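Local coordinates for protein class B carbapenemase GOB-18 (Elizabethkingia meningoseptica, PDB 5K0W) that hydrolyses beta-lactam antibiotics, including carbapenems, as a subclass B3 metallo-beta-lactamase with two zinc ions in its active site, at residues V20-E23 and P24-M27; K133-Y136 and E137-K140; T186-K190 and R191-V195; V205-K208 and F209-T213; N271-D274 and L275-Y279. All coordinates share one frame; numbering follows the deposited sequence.

Contact 1 (V20-E23 and P24-M27)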
loop_
_atom_site.group_PDB
_atom_site.type_symbol
_atom_site.label_atom_id
_atom_site.label_comp_id
_atom_site.label_asym_id
_atom_site.label_seq_id
_atom_site.Cartn_x
_atom_site.Cartn_y
_atom_site.Cartn_z
ATOM N N VAL A 20 -10.905 20.068 -10.310
ATOM C CA VAL A 20 -10.165 19.334 -11.325
ATOM C C VAL A 20 -9.047 18.472 -10.741
ATOM O O VAL A 20 -8.221 18.972 -9.979
ATOM C CB VAL A 20 -9.656 20.296 -12.439
ATOM C CG1 VAL A 20 -8.955 19.536 -13.561
ATOM C CG2 VAL A 20 -10.799 21.130 -13.013
ATOM N N VAL A 21 -9.015 17.186 -11.149
ATOM C CA VAL A 21 -7.998 16.199 -10.783
ATOM C C VAL A 21 -6.902 16.230 -11.865
ATOM O O VAL A 21 -7.234 16.190 -13.050
ATOM C CB VAL A 21 -8.611 14.779 -10.644
ATOM C CG1 VAL A 21 -7.542 13.729 -10.354
ATOM C CG2 VAL A 21 -9.703 14.741 -9.579
ATOM N N LYS A 22 -5.612 16.289 -11.469
ATOM C CA LYS A 22 -4.493 16.241 -12.408
ATOM C C LYS A 22 -3.261 15.571 -11.790
ATOM O O LYS A 22 -2.625 16.140 -10.891
ATOM C CB LYS A 22 -4.152 17.633 -12.970
ATOM C CG LYS A 22 -3.317 17.566 -14.248
ATOM C CD LYS A 22 -2.279 18.660 -14.304
ATOM C CE LYS A 22 -1.320 18.450 -15.446
ATOM N NZ LYS A 22 -0.267 19.497 -15.465
ATOM N N GLU A 23 -2.930 14.362 -12.278
ATOM C CA GLU A 23 -1.765 13.599 -11.823
ATOM C C GLU A 23 -0.489 14.271 -12.334
ATOM O O GLU A 23 -0.534 14.883 -13.407
ATOM C CB GLU A 23 -1.810 12.168 -12.356
ATOM C CG GLU A 23 -2.885 11.308 -11.715
ATOM C CD GLU A 23 -3.109 9.940 -12.334
ATOM O OE1 GLU A 23 -2.765 9.744 -13.522
ATOM O OE2 GLU A 23 -3.689 9.076 -11.639
ATOM N N PRO A 24 0.663 14.173 -11.623
ATOM C CA PRO A 24 1.882 14.805 -12.137
ATOM C C PRO A 24 2.244 14.336 -13.545
ATOM O O PRO A 24 1.936 13.202 -13.949
ATOM C CB PRO A 24 2.945 14.408 -11.111
ATOM C CG PRO A 24 2.187 14.151 -9.870
ATOM C CD PRO A 24 0.913 13.528 -10.318
ATOM N N GLU A 25 2.844 15.261 -14.306
ATOM C CA GLU A 25 3.327 15.050 -15.660
ATOM C C GLU A 25 4.582 14.154 -15.496
ATOM O O GLU A 25 5.192 14.133 -14.414
ATOM C CB GLU A 25 3.689 16.400 -16.330
ATOM C CG GLU A 25 2.504 17.331 -16.559
ATOM C CD GLU A 25 2.700 18.527 -17.479
ATOM O OE1 GLU A 25 3.738 18.598 -18.180
ATOM O OE2 GLU A 25 1.793 19.391 -17.519
ATOM N N ASN A 26 4.928 13.386 -16.522
ATOM C CA ASN A 26 6.098 12.487 -16.533
ATOM C C ASN A 26 6.213 11.354 -15.461
ATOM O O ASN A 26 7.261 11.175 -14.829
ATOM C CB ASN A 26 7.438 13.232 -16.742
ATOM N N MET A 27 5.140 10.573 -15.312
ATOM C CA MET A 27 5.065 9.411 -14.417
ATOM C C MET A 27 5.900 8.265 -14.996
ATOM O O MET A 27 5.975 8.156 -16.222
ATOM C CB MET A 27 3.625 8.928 -14.374
ATOM C CG MET A 27 2.826 9.457 -13.240
ATOM S SD MET A 27 1.172 8.765 -13.447
ATOM C CE MET A 27 0.434 10.023 -14.514
#
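Lys22 and Glu25 meet across Glu23 and Pro24 through a salt bridge, with Lys22 NZ 2.9 Å from Glu25 OE2. The lysine nitrogen takes the anti lone pair of that oxygen, the one turned away from OE1. Lys22 has to bend to get there. Its CG is anti to the backbone N, and a kink at chi2 (-142°) turns the rest of the chain toward Glu25. Both residues are exposed, so this pair sits on the outside of the loop.

The second contact joins Glu23 and Met27. Here the methyl group does the touching: Met27 CE is 3.4 Å from Glu23 OE1 and 3.8 Å from Glu23 CB. The two side chains cross at about a right angle. The sulfur stands farther back.

Glu23 is fixed from outside the loop. Its OE2 accepts a hydrogen bond from the backbone N of Ala71. Glu23, Pro24 and Met27 all rest on Tyr101, and Lys22 is tied through its backbone to Val143. The Met27 side chain is about 7 Å from that of Asp102, a zinc ligand. The loop is thus an N-terminal arm lying beside the dizinc site of a metallo-beta-lactamase fold.

Contact 2 (K133-Y136 and E137-K140); sequences KSDY and EMGK
Asp135 OD1 is gripped by two backbone nitrogens, Glu137 N at 2.9 Å and Met138 N at 2.7 Å. The bond from Glu137 makes this an Asx turn, in the loop between helix 125-129 and strand 152-154. The two donors use different sides of the oxygen. Glu137 N comes in on the anti side, close to the carboxylate plane. Met138 N comes from above that plane, in a nearly straight bond (171°). Asp135 CG lies anti to its own N (chi1 -164°), which brings the carboxylate round to the turn. The two bonds fix its rotation.

The backbone of Asp135 takes part as well. Gly139 N is hydrogen-bonded to Asp135 O at 3.0 Å, just where a 3-10 segment begins. Gly139 CA lies beside Lys133 O (3.4 Å). Asp135 and Met138 lie side by side and point the same way. Both touch His100, a zinc ligand, so the turn borders the metal site.

The Tyr136 ring leads outward to other parts of the fold. Its OH is hydrogen-bonded to the backbone O of His175, another zinc ligand, and its ring meets Tyr215 edge-to-face. Glu137 CB sits over one ring face, toward the rim. Beyond it the Glu137 chain bends at chi2 (69°) and forms a salt bridge, in which Lys140 NZ approaches Glu137 OE2 at 3.0 Å from above the carboxylate plane.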
loop_
_atom_site.group_PDB
_atom_site.type_symbol
_atom_site.label_atom_id
_atom_site.label_comp_id
_atom_site.label_asym_id
_atom_site.label_seq_id
_atom_site.Cartn_x
_atom_site.Cartn_y
_atom_site.Cartn_z
ATOM N N LYS A 133 -4.575 17.690 -1.679
ATOM C CA LYS A 133 -4.301 19.094 -1.347
ATOM C C LYS A 133 -3.621 19.297 -0.001
ATOM O O LYS A 133 -2.730 20.144 0.085
ATOM C CB LYS A 133 -5.558 19.959 -1.434
ATOM C CG LYS A 133 -6.094 20.145 -2.845
ATOM C CD LYS A 133 -7.284 21.095 -2.853
ATOM C CE LYS A 133 -8.576 20.484 -2.367
ATOM N NZ LYS A 133 -9.621 21.516 -2.111
ATOM N N SER A 134 -4.002 18.523 1.037
ATOM C CA SER A 134 -3.382 18.669 2.355
ATOM C C SER A 134 -2.053 17.934 2.543
ATOM O O SER A 134 -1.458 18.074 3.604
ATOM C CB SER A 134 -4.362 18.304 3.461
ATOM O OG SER A 134 -4.741 16.949 3.315
ATOM N N ASP A 135 -1.565 17.182 1.539
ATOM C CA ASP A 135 -0.298 16.443 1.674
ATOM C C ASP A 135 0.894 17.387 1.864
ATOM O O ASP A 135 1.075 18.310 1.068
ATOM C CB ASP A 135 -0.064 15.493 0.484
ATOM C CG ASP A 135 1.013 14.446 0.739
ATOM O OD1 ASP A 135 2.216 14.807 0.706
ATOM O OD2 ASP A 135 0.655 13.265 0.971
ATOM N N TYR A 136 1.698 17.147 2.928
ATOM C CA TYR A 136 2.898 17.911 3.294
ATOM C C TYR A 136 3.919 18.029 2.158
ATOM O O TYR A 136 4.770 18.928 2.177
ATOM C CB TYR A 136 3.535 17.322 4.563
ATOM C CG TYR A 136 4.314 16.044 4.348
ATOM C CD1 TYR A 136 3.669 14.820 4.272
ATOM C CD2 TYR A 136 5.702 16.059 4.236
ATOM C CE1 TYR A 136 4.385 13.639 4.101
ATOM C CE2 TYR A 136 6.424 14.891 4.028
ATOM C CZ TYR A 136 5.761 13.683 3.950
ATOM O OH TYR A 136 6.489 12.533 3.778
ATOM N N GLU A 137 3.840 17.128 1.182
ATOM C CA GLU A 137 4.721 17.173 0.029
ATOM C C GLU A 137 3.943 17.200 -1.278
ATOM O O GLU A 137 4.222 18.043 -2.126
ATOM C CB GLU A 137 5.782 16.045 0.074
ATOM C CG GLU A 137 6.735 15.975 -1.118
ATOM C CD GLU A 137 7.770 17.070 -1.326
ATOM O OE1 GLU A 137 7.821 18.031 -0.523
ATOM O OE2 GLU A 137 8.550 16.949 -2.297
ATOM N N MET A 138 2.957 16.304 -1.432
ATOM C CA MET A 138 2.153 16.160 -2.657
ATOM C C MET A 138 1.098 17.251 -2.904
ATOM O O MET A 138 0.536 17.310 -3.997
ATOM C CB MET A 138 1.556 14.737 -2.741
ATOM C CG MET A 138 2.596 13.635 -2.737
ATOM S SD MET A 138 3.821 13.832 -4.050
ATOM C CE MET A 138 2.826 13.437 -5.469
ATOM N N GLY A 139 0.852 18.086 -1.886
ATOM C CA GLY A 139 -0.096 19.199 -1.916
ATOM C C GLY A 139 0.276 20.276 -2.916
ATOM O O GLY A 139 -0.614 20.909 -3.494
ATOM N N LYS A 140 1.599 20.467 -3.163
ATOM C CA LYS A 140 2.128 21.425 -4.154
ATOM C C LYS A 140 1.568 21.164 -5.576
ATOM O O LYS A 140 1.543 22.084 -6.395
ATOM C CB LYS A 140 3.668 21.455 -4.159
ATOM C CG LYS A 140 4.351 20.160 -4.582
ATOM C CD LYS A 140 5.862 20.314 -4.492
ATOM C CE LYS A 140 6.605 19.000 -4.410
ATOM N NZ LYS A 140 8.071 19.191 -4.199
#

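Contact 3 (T186-K190 and R191-V195); sequences TKDEK and RKYRV
Thr186 and Tyr193 pair across a beta hairpin made by strands 180-187 and 192-198. The backbone bonds come first. Thr186 and Tyr193 are an antiparallel hydrogen-bonded pair, with Tyr193 N 2.8 Å from Thr186 O and Thr186 N 3.0 Å from Tyr193 O. Lys187 and Lys192 follow as a non-hydrogen-bonded pair. Asp188 N then bonds to Arg191 O and closes the loop.

The side-chain hydrogen bonds gather on Asp188. Its CG stands between the backbone N and the carbonyl carbon (chi1 59°), which sets the carboxylate over the loop. Arg191 N reaches Asp188 OD1 at 2.9 Å in a nearly straight bond (173°). The other oxygen, Asp188 OD2, accepts from Tyr193 OH and also from Tyr257 OH. The carboxylate lies at the edge of the Tyr193 ring, their planes 77° apart. Arg191 bends at chi3 and reaches the carbonyl of the next residue. Its NE and NH1 both hold Lys192 O, at 2.9 Å and 3.0 Å, with that oxygen in the guanidinium plane. Tyr193 CD2 lies over one guanidinium face, and NH1 has a salt bridge to Asp235.

Apolar packing is slight: Thr186 CG2 touches Val195 CG2 at 3.8 Å, on the same side as the tyrosine ring. On the other face Lys187 and Lys192 run side by side, with their NZ atoms 4.5 Å apart.

The two lysines are exposed, so solvent probably screens their like charges. The hydroxyls and amide on Asp188 would be expected to stabilise its carboxylate as an anion.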
loop_
_atom_site.group_PDB
_atom_site.type_symbol
_atom_site.label_atom_id
_atom_site.label_comp_id
_atom_site.label_asym_id
_atom_site.label_seq_id
_atom_site.Cartn_x
_atom_site.Cartn_y
_atom_site.Cartn_z
ATOM N N THR A 186 -2.766 -16.425 6.455
ATOM C CA THR A 186 -3.499 -17.036 5.345
ATOM C C THR A 186 -3.015 -18.464 5.181
ATOM O O THR A 186 -1.916 -18.790 5.629
ATOM C CB THR A 186 -3.472 -16.205 4.061
ATOM O OG1 THR A 186 -4.390 -16.802 3.140
ATOM C CG2 THR A 186 -2.085 -16.107 3.439
ATOM N N LYS A 187 -3.827 -19.323 4.575
ATOM C CA LYS A 187 -3.429 -20.712 4.433
ATOM C C LYS A 187 -3.728 -21.333 3.093
ATOM O O LYS A 187 -4.700 -20.975 2.410
ATOM C CB LYS A 187 -3.994 -21.568 5.592
ATOM C CG LYS A 187 -5.514 -21.771 5.556
ATOM C CD LYS A 187 -6.158 -21.881 6.944
ATOM C CE LYS A 187 -7.065 -20.695 7.298
ATOM N NZ LYS A 187 -6.323 -19.403 7.488
ATOM N N ASP A 188 -2.869 -22.266 2.709
ATOM C CA ASP A 188 -3.089 -23.073 1.524
ATOM C C ASP A 188 -3.296 -24.504 2.034
ATOM O O ASP A 188 -3.487 -24.708 3.236
ATOM C CB ASP A 188 -1.969 -22.910 0.465
ATOM C CG ASP A 188 -0.542 -23.250 0.875
ATOM O OD1 ASP A 188 -0.358 -23.862 1.955
ATOM O OD2 ASP A 188 0.395 -22.914 0.103
ATOM N N GLU A 189 -3.283 -25.474 1.136
ATOM C CA GLU A 189 -3.456 -26.902 1.422
ATOM C C GLU A 189 -2.308 -27.453 2.282
ATOM O O GLU A 189 -2.533 -28.336 3.104
ATOM C CB GLU A 189 -3.624 -27.692 0.096
ATOM C CG GLU A 189 -2.904 -27.111 -1.126
ATOM C CD GLU A 189 -3.448 -25.856 -1.811
ATOM O OE1 GLU A 189 -4.688 -25.682 -1.870
ATOM O OE2 GLU A 189 -2.620 -25.027 -2.257
ATOM N N LYS A 190 -1.103 -26.881 2.110
ATOM C CA LYS A 190 0.151 -27.211 2.771
ATOM C C LYS A 190 0.313 -26.628 4.202
ATOM O O LYS A 190 0.514 -27.400 5.146
ATOM C CB LYS A 190 1.336 -26.819 1.851
ATOM C CG LYS A 190 2.729 -27.000 2.487
ATOM C CD LYS A 190 3.885 -26.884 1.485
ATOM C CE LYS A 190 5.218 -26.983 2.162
ATOM N NZ LYS A 190 5.999 -25.718 2.036
ATOM N N ARG A 191 0.260 -25.290 4.360
ATOM C CA ARG A 191 0.525 -24.606 5.648
ATOM C C ARG A 191 -0.168 -23.248 5.824
ATOM O O ARG A 191 -0.900 -22.793 4.945
ATOM C CB ARG A 191 2.053 -24.397 5.799
ATOM C CG ARG A 191 2.731 -23.863 4.514
ATOM C CD ARG A 191 4.119 -23.300 4.717
ATOM N NE ARG A 191 4.080 -22.163 5.628
ATOM C CZ ARG A 191 5.144 -21.513 6.066
ATOM N NH1 ARG A 191 5.008 -20.518 6.928
ATOM N NH2 ARG A 191 6.357 -21.849 5.644
ATOM N N LYS A 192 0.095 -22.600 6.971
ATOM C CA LYS A 192 -0.349 -21.248 7.340
ATOM C C LYS A 192 0.845 -20.324 7.055
ATOM O O LYS A 192 1.991 -20.789 7.044
ATOM C CB LYS A 192 -0.728 -21.172 8.837
ATOM C CG LYS A 192 -2.057 -21.850 9.180
ATOM C CD LYS A 192 -2.379 -21.743 10.670
ATOM C CE LYS A 192 -3.477 -22.677 11.124
ATOM N NZ LYS A 192 -4.830 -22.193 10.726
ATOM N N TYR A 193 0.584 -19.032 6.796
ATOM C CA TYR A 193 1.620 -18.033 6.490
ATOM C C TYR A 193 1.283 -16.716 7.143
ATOM O O TYR A 193 0.212 -16.174 6.882
ATOM C CB TYR A 193 1.710 -17.752 4.973
ATOM C CG TYR A 193 1.903 -18.936 4.063
ATOM C CD1 TYR A 193 0.812 -19.587 3.499
ATOM C CD2 TYR A 193 3.176 -19.334 3.670
ATOM C CE1 TYR A 193 0.984 -20.637 2.597
ATOM C CE2 TYR A 193 3.360 -20.356 2.741
ATOM C CZ TYR A 193 2.262 -21.013 2.215
ATOM O OH TYR A 193 2.448 -22.034 1.320
ATOM N N ARG A 194 2.210 -16.163 7.935
ATOM C CA ARG A 194 2.039 -14.846 8.533
ATOM C C ARG A 194 2.568 -13.876 7.476
ATOM O O ARG A 194 3.768 -13.836 7.199
ATOM C CB ARG A 194 2.784 -14.727 9.875
ATOM C CG ARG A 194 2.630 -13.374 10.573
ATOM C CD ARG A 194 2.821 -13.564 12.060
ATOM N NE ARG A 194 2.838 -12.312 12.820
ATOM C CZ ARG A 194 1.751 -11.711 13.299
ATOM N NH1 ARG A 194 1.861 -10.583 13.993
ATOM N NH2 ARG A 194 0.542 -12.225 13.071
ATOM N N VAL A 195 1.640 -13.172 6.817
ATOM C CA VAL A 195 1.939 -12.251 5.725
ATOM C C VAL A 195 2.017 -10.800 6.192
ATOM O O VAL A 195 1.138 -10.333 6.917
ATOM C CB VAL A 195 0.952 -12.447 4.545
ATOM C CG1 VAL A 195 1.261 -11.502 3.388
ATOM C CG2 VAL A 195 0.966 -13.901 4.062
#

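Contact 4 (V205-K208 and F209-T213)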
loop_
_atom_site.group_PDB
_atom_site.type_symbol
_atom_site.label_atom_id
_atom_site.label_comp_id
_atom_site.label_asym_id
_atom_site.label_seq_id
_atom_site.Cartn_x
_atom_site.Cartn_y
_atom_site.Cartn_z
ATOM N N VAL A 205 10.981 14.105 0.984
ATOM C CA VAL A 205 11.380 15.513 1.129
ATOM C C VAL A 205 12.884 15.706 0.923
ATOM O O VAL A 205 13.705 14.973 1.485
ATOM C CB VAL A 205 10.857 16.237 2.402
ATOM C CG1 VAL A 205 9.351 16.417 2.352
ATOM C CG2 VAL A 205 11.289 15.537 3.691
ATOM N N ASP A 206 13.230 16.712 0.122
ATOM C CA ASP A 206 14.602 17.105 -0.227
ATOM C C ASP A 206 15.190 18.054 0.846
ATOM O O ASP A 206 16.397 18.039 1.079
ATOM C CB ASP A 206 14.613 17.800 -1.607
ATOM C CG ASP A 206 13.626 17.233 -2.633
ATOM O OD1 ASP A 206 12.380 17.444 -2.460
ATOM O OD2 ASP A 206 14.090 16.620 -3.625
ATOM N N LYS A 207 14.321 18.855 1.502
ATOM C CA LYS A 207 14.661 19.807 2.559
ATOM C C LYS A 207 14.739 19.168 3.977
ATOM O O LYS A 207 14.236 18.063 4.187
ATOM C CB LYS A 207 13.688 21.006 2.529
ATOM C CG LYS A 207 12.236 20.672 2.873
ATOM C CD LYS A 207 11.342 21.915 2.857
ATOM C CE LYS A 207 9.995 21.640 3.481
ATOM N NZ LYS A 207 9.226 22.880 3.748
ATOM N N LYS A 208 15.360 19.885 4.942
ATOM C CA LYS A 208 15.545 19.490 6.352
ATOM C C LYS A 208 14.215 19.297 7.045
ATOM O O LYS A 208 13.321 20.112 6.849
ATOM C CB LYS A 208 16.374 20.546 7.114
ATOM C CG LYS A 208 17.805 20.689 6.604
ATOM C CD LYS A 208 18.585 21.809 7.287
ATOM C CE LYS A 208 19.962 21.944 6.664
ATOM N NZ LYS A 208 20.831 22.881 7.418
ATOM N N PHE A 209 14.078 18.229 7.865
ATOM C CA PHE A 209 12.817 17.915 8.576
ATOM C C PHE A 209 12.264 19.092 9.392
ATOM O O PHE A 209 11.044 19.238 9.537
ATOM C CB PHE A 209 12.919 16.635 9.437
ATOM C CG PHE A 209 13.090 15.325 8.691
ATOM C CD1 PHE A 209 12.386 15.071 7.518
ATOM C CD2 PHE A 209 13.925 14.328 9.186
ATOM C CE1 PHE A 209 12.553 13.866 6.828
ATOM C CE2 PHE A 209 14.093 13.127 8.489
ATOM C CZ PHE A 209 13.400 12.902 7.318
ATOM N N SER A 210 13.175 19.944 9.884
ATOM C CA SER A 210 12.867 21.143 10.662
ATOM C C SER A 210 12.140 22.189 9.800
ATOM O O SER A 210 11.348 22.977 10.335
ATOM C CB SER A 210 14.145 21.733 11.253
ATOM O OG SER A 210 15.109 21.979 10.240
ATOM N N GLU A 211 12.411 22.195 8.471
ATOM C CA GLU A 211 11.773 23.101 7.529
ATOM C C GLU A 211 10.330 22.633 7.231
ATOM O O GLU A 211 9.482 23.456 6.890
ATOM C CB GLU A 211 12.558 23.173 6.209
ATOM C CG GLU A 211 13.962 23.755 6.263
ATOM C CD GLU A 211 14.668 23.707 4.918
ATOM O OE1 GLU A 211 15.732 23.052 4.817
ATOM O OE2 GLU A 211 14.131 24.294 3.950
ATOM N N VAL A 212 10.067 21.310 7.321
ATOM C CA VAL A 212 8.768 20.687 7.026
ATOM C C VAL A 212 7.775 21.011 8.140
ATOM O O VAL A 212 7.440 20.151 8.962
ATOM C CB VAL A 212 8.865 19.161 6.739
ATOM C CG1 VAL A 212 7.618 18.653 6.032
ATOM C CG2 VAL A 212 10.103 18.816 5.923
ATOM N N THR A 213 7.316 22.272 8.161
ATOM C CA THR A 213 6.372 22.790 9.160
ATOM C C THR A 213 4.939 22.254 8.948
ATOM O O THR A 213 4.114 22.342 9.856
ATOM C CB THR A 213 6.507 24.319 9.352
ATOM O OG1 THR A 213 6.066 24.998 8.180
ATOM C CG2 THR A 213 7.941 24.756 9.688
#
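Lys207 and Glu211 meet without a salt bridge, although their charges are opposite. Lys207 NZ instead makes a weak hydrogen bond to the backbone oxygen, Glu211 O, at 3.2 Å. The carboxylate lies by the base of the lysine chain, and Glu211 OE1 accepts from Lys208 N at 3.2 Å. That nitrogen stands well above the carboxylate plane, 61° out of it. Glu211 OE2 rests near the aliphatic part of the lysine, 3.6 Å from Lys207 CB. Lys207 CG lies between the backbone N and the carbonyl carbon (chi1 66°), and from there the extended chain runs past Glu211 CB toward Val212.

Lys208 O is the backbone hub of the turn. Glu211 N bonds to Lys208 O at 2.8 Å. Val212 N bonds weakly to the same oxygen.

The inner side is apolar. Val205 CG2 meets the edge of the Phe209 ring, 3.8 Å from Phe209 CE1, and lies 4.1 Å from Val212 CG2. Ile218 of helix 218-230 touches both Val205 and Phe209. Lys282 makes a cation-pi contact with the Phe209 ring and a hydrogen bond to Lys207 O.

From Phe209 to Glu211 the backbone coils as in a helix, but regular helical bonding is not made. The chain then kinks in an inverse gamma turn centred on Val212, closed by Thr213 N on Glu211 O.

Contact 5 (N271-D274 and L275-Y279); sequences NLND and LEKSY
Leu275 packs its side chain over the backbone oxygen of Asn271, one turn back in helix 265-284. Leu275 CG is 3.4 Å from Asn271 O, and the same oxygen accepts Leu275 N at 3.1 Å. This is the first of the i to i+4 backbone bonds of an alpha helix that run through the segment. The first torsion (-75°) puts CG anti to the carbonyl carbon and so swings the leucine back over the preceding turn. A weaker bond joins Leu275 N to Leu272 O.

Glu276 takes the next regular step, with its N 3.0 Å from Leu272 O. Its CB lies against the carbonyls of Leu272 and Asn273. The rest of the chain is extended, and its OE1 makes a weak, long ion pair with Lys230.

Lys277 has the main side-chain contact. Its N bonds to Asn273 O at 2.8 Å, and its extended chain crosses the amide of Asn273 at a slant. Lys277 NZ makes a weak hydrogen bond to Asn273 OD1 at 3.4 Å. Asn273 CG is anti to its backbone N (chi1 174°), which brings OD1 round to the lysine. Asp274 OD1 is 4.7 Å from Lys277 NZ, so any attraction between the two is at longer range.

Ser278 N bonds to Asp274 O at 3.2 Å. Tyr279 N continues the pattern onto Leu275 O.

The helix lies against helix 218-230. Leu272 touches Met229, Leu275 and Glu276 touch Phe226, and Tyr279 packs on Ala223 and Phe226. Beside them, Met200 and Pro201 of the loop that follows strand 192-198 lie against Asn271, Leu272 and Leu275.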
loop_
_atom_site.group_PDB
_atom_site.type_symbol
_atom_site.label_atom_id
_atom_site.label_comp_id
_atom_site.label_asym_id
_atom_site.label_seq_id
_atom_site.Cartn_x
_atom_site.Cartn_y
_atom_site.Cartn_z
ATOM N N ASN A 271 16.971 -3.978 3.431
ATOM C CA ASN A 271 16.317 -2.808 2.842
ATOM C C ASN A 271 15.888 -1.848 3.923
ATOM O O ASN A 271 16.026 -0.645 3.736
ATOM C CB ASN A 271 15.090 -3.205 2.007
ATOM C CG ASN A 271 15.419 -3.921 0.731
ATOM O OD1 ASN A 271 16.394 -3.605 0.040
ATOM N ND2 ASN A 271 14.592 -4.888 0.379
ATOM N N LEU A 272 15.378 -2.369 5.056
ATOM C CA LEU A 272 14.940 -1.560 6.188
ATOM C C LEU A 272 16.116 -0.804 6.797
ATOM O O LEU A 272 15.992 0.389 7.069
ATOM C CB LEU A 272 14.253 -2.446 7.230
ATOM C CG LEU A 272 13.440 -1.778 8.317
ATOM C CD1 LEU A 272 12.284 -0.948 7.734
ATOM C CD2 LEU A 272 12.882 -2.807 9.234
ATOM N N ASN A 273 17.260 -1.485 6.970
ATOM C CA ASN A 273 18.485 -0.909 7.524
ATOM C C ASN A 273 19.081 0.135 6.568
ATOM O O ASN A 273 19.611 1.140 7.034
ATOM C CB ASN A 273 19.493 -2.028 7.872
ATOM C CG ASN A 273 20.856 -1.563 8.319
ATOM O OD1 ASN A 273 21.873 -1.839 7.671
ATOM N ND2 ASN A 273 20.907 -0.831 9.423
ATOM N N ASP A 274 18.960 -0.083 5.239
ATOM C CA ASP A 274 19.448 0.873 4.246
ATOM C C ASP A 274 18.619 2.142 4.271
ATOM O O ASP A 274 19.158 3.224 4.053
ATOM C CB ASP A 274 19.504 0.261 2.842
ATOM C CG ASP A 274 20.572 -0.807 2.680
ATOM O OD1 ASP A 274 21.685 -0.631 3.240
ATOM O OD2 ASP A 274 20.299 -1.818 1.989
ATOM N N LEU A 275 17.321 2.013 4.599
ATOM C CA LEU A 275 16.398 3.129 4.726
ATOM C C LEU A 275 16.668 3.913 6.033
ATOM O O LEU A 275 16.555 5.148 6.037
ATOM C CB LEU A 275 14.949 2.645 4.609
ATOM C CG LEU A 275 14.482 2.294 3.187
ATOM C CD1 LEU A 275 13.244 1.434 3.204
ATOM C CD2 LEU A 275 14.213 3.526 2.366
ATOM N N GLU A 276 17.074 3.217 7.119
ATOM C CA GLU A 276 17.413 3.846 8.406
ATOM C C GLU A 276 18.751 4.554 8.279
ATOM O O GLU A 276 18.868 5.687 8.752
ATOM C CB GLU A 276 17.437 2.821 9.528
ATOM C CG GLU A 276 17.373 3.409 10.925
ATOM C CD GLU A 276 17.733 2.397 11.990
ATOM O OE1 GLU A 276 16.843 1.610 12.383
ATOM O OE2 GLU A 276 18.926 2.329 12.364
ATOM N N LYS A 277 19.741 3.920 7.585
ATOM C CA LYS A 277 21.081 4.482 7.310
ATOM C C LYS A 277 20.961 5.832 6.608
ATOM O O LYS A 277 21.591 6.795 7.041
ATOM C CB LYS A 277 21.933 3.509 6.462
ATOM C CG LYS A 277 22.895 2.669 7.276
ATOM C CD LYS A 277 23.380 1.438 6.505
ATOM C CE LYS A 277 24.592 0.852 7.189
ATOM N NZ LYS A 277 24.840 -0.559 6.785
ATOM N N SER A 278 20.121 5.918 5.560
ATOM C CA SER A 278 19.924 7.191 4.859
ATOM C C SER A 278 19.064 8.161 5.680
ATOM O O SER A 278 19.318 9.364 5.636
ATOM C CB SER A 278 19.437 7.011 3.422
ATOM O OG SER A 278 18.215 6.308 3.367
ATOM N N TYR A 279 18.121 7.628 6.500
ATOM C CA TYR A 279 17.283 8.460 7.368
ATOM C C TYR A 279 18.153 9.212 8.384
ATOM O O TYR A 279 17.994 10.428 8.545
ATOM C CB TYR A 279 16.188 7.629 8.068
ATOM C CG TYR A 279 15.602 8.311 9.284
ATOM C CD1 TYR A 279 14.783 9.433 9.155
ATOM C CD2 TYR A 279 15.899 7.866 10.566
ATOM C CE1 TYR A 279 14.282 10.097 10.274
ATOM C CE2 TYR A 279 15.389 8.513 11.693
ATOM C CZ TYR A 279 14.587 9.633 11.542
ATOM O OH TYR A 279 14.093 10.270 12.653
#

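The five contacts follow one another along the chain, and none encloses or crosses another. Contact 1 bends the N-terminal arm before strand 38-41. Contact 2 closes a turn between helix 125-129 and strand 152-154, with its centre about 13 Å from that of contact 1. Contact 3 closes a hairpin of the five-stranded sheet, on the opposite side of the chain's centre from contacts 1, 2 and 4. Contact 4 closes a turn before helix 218-230 and touches contact 2, where Val205 and Val212 pack on Tyr136. Contact 5 lies in helix 265-284 and reaches contact 4 through Tyr279 on Phe209, joining that helix to the loops near the zinc site.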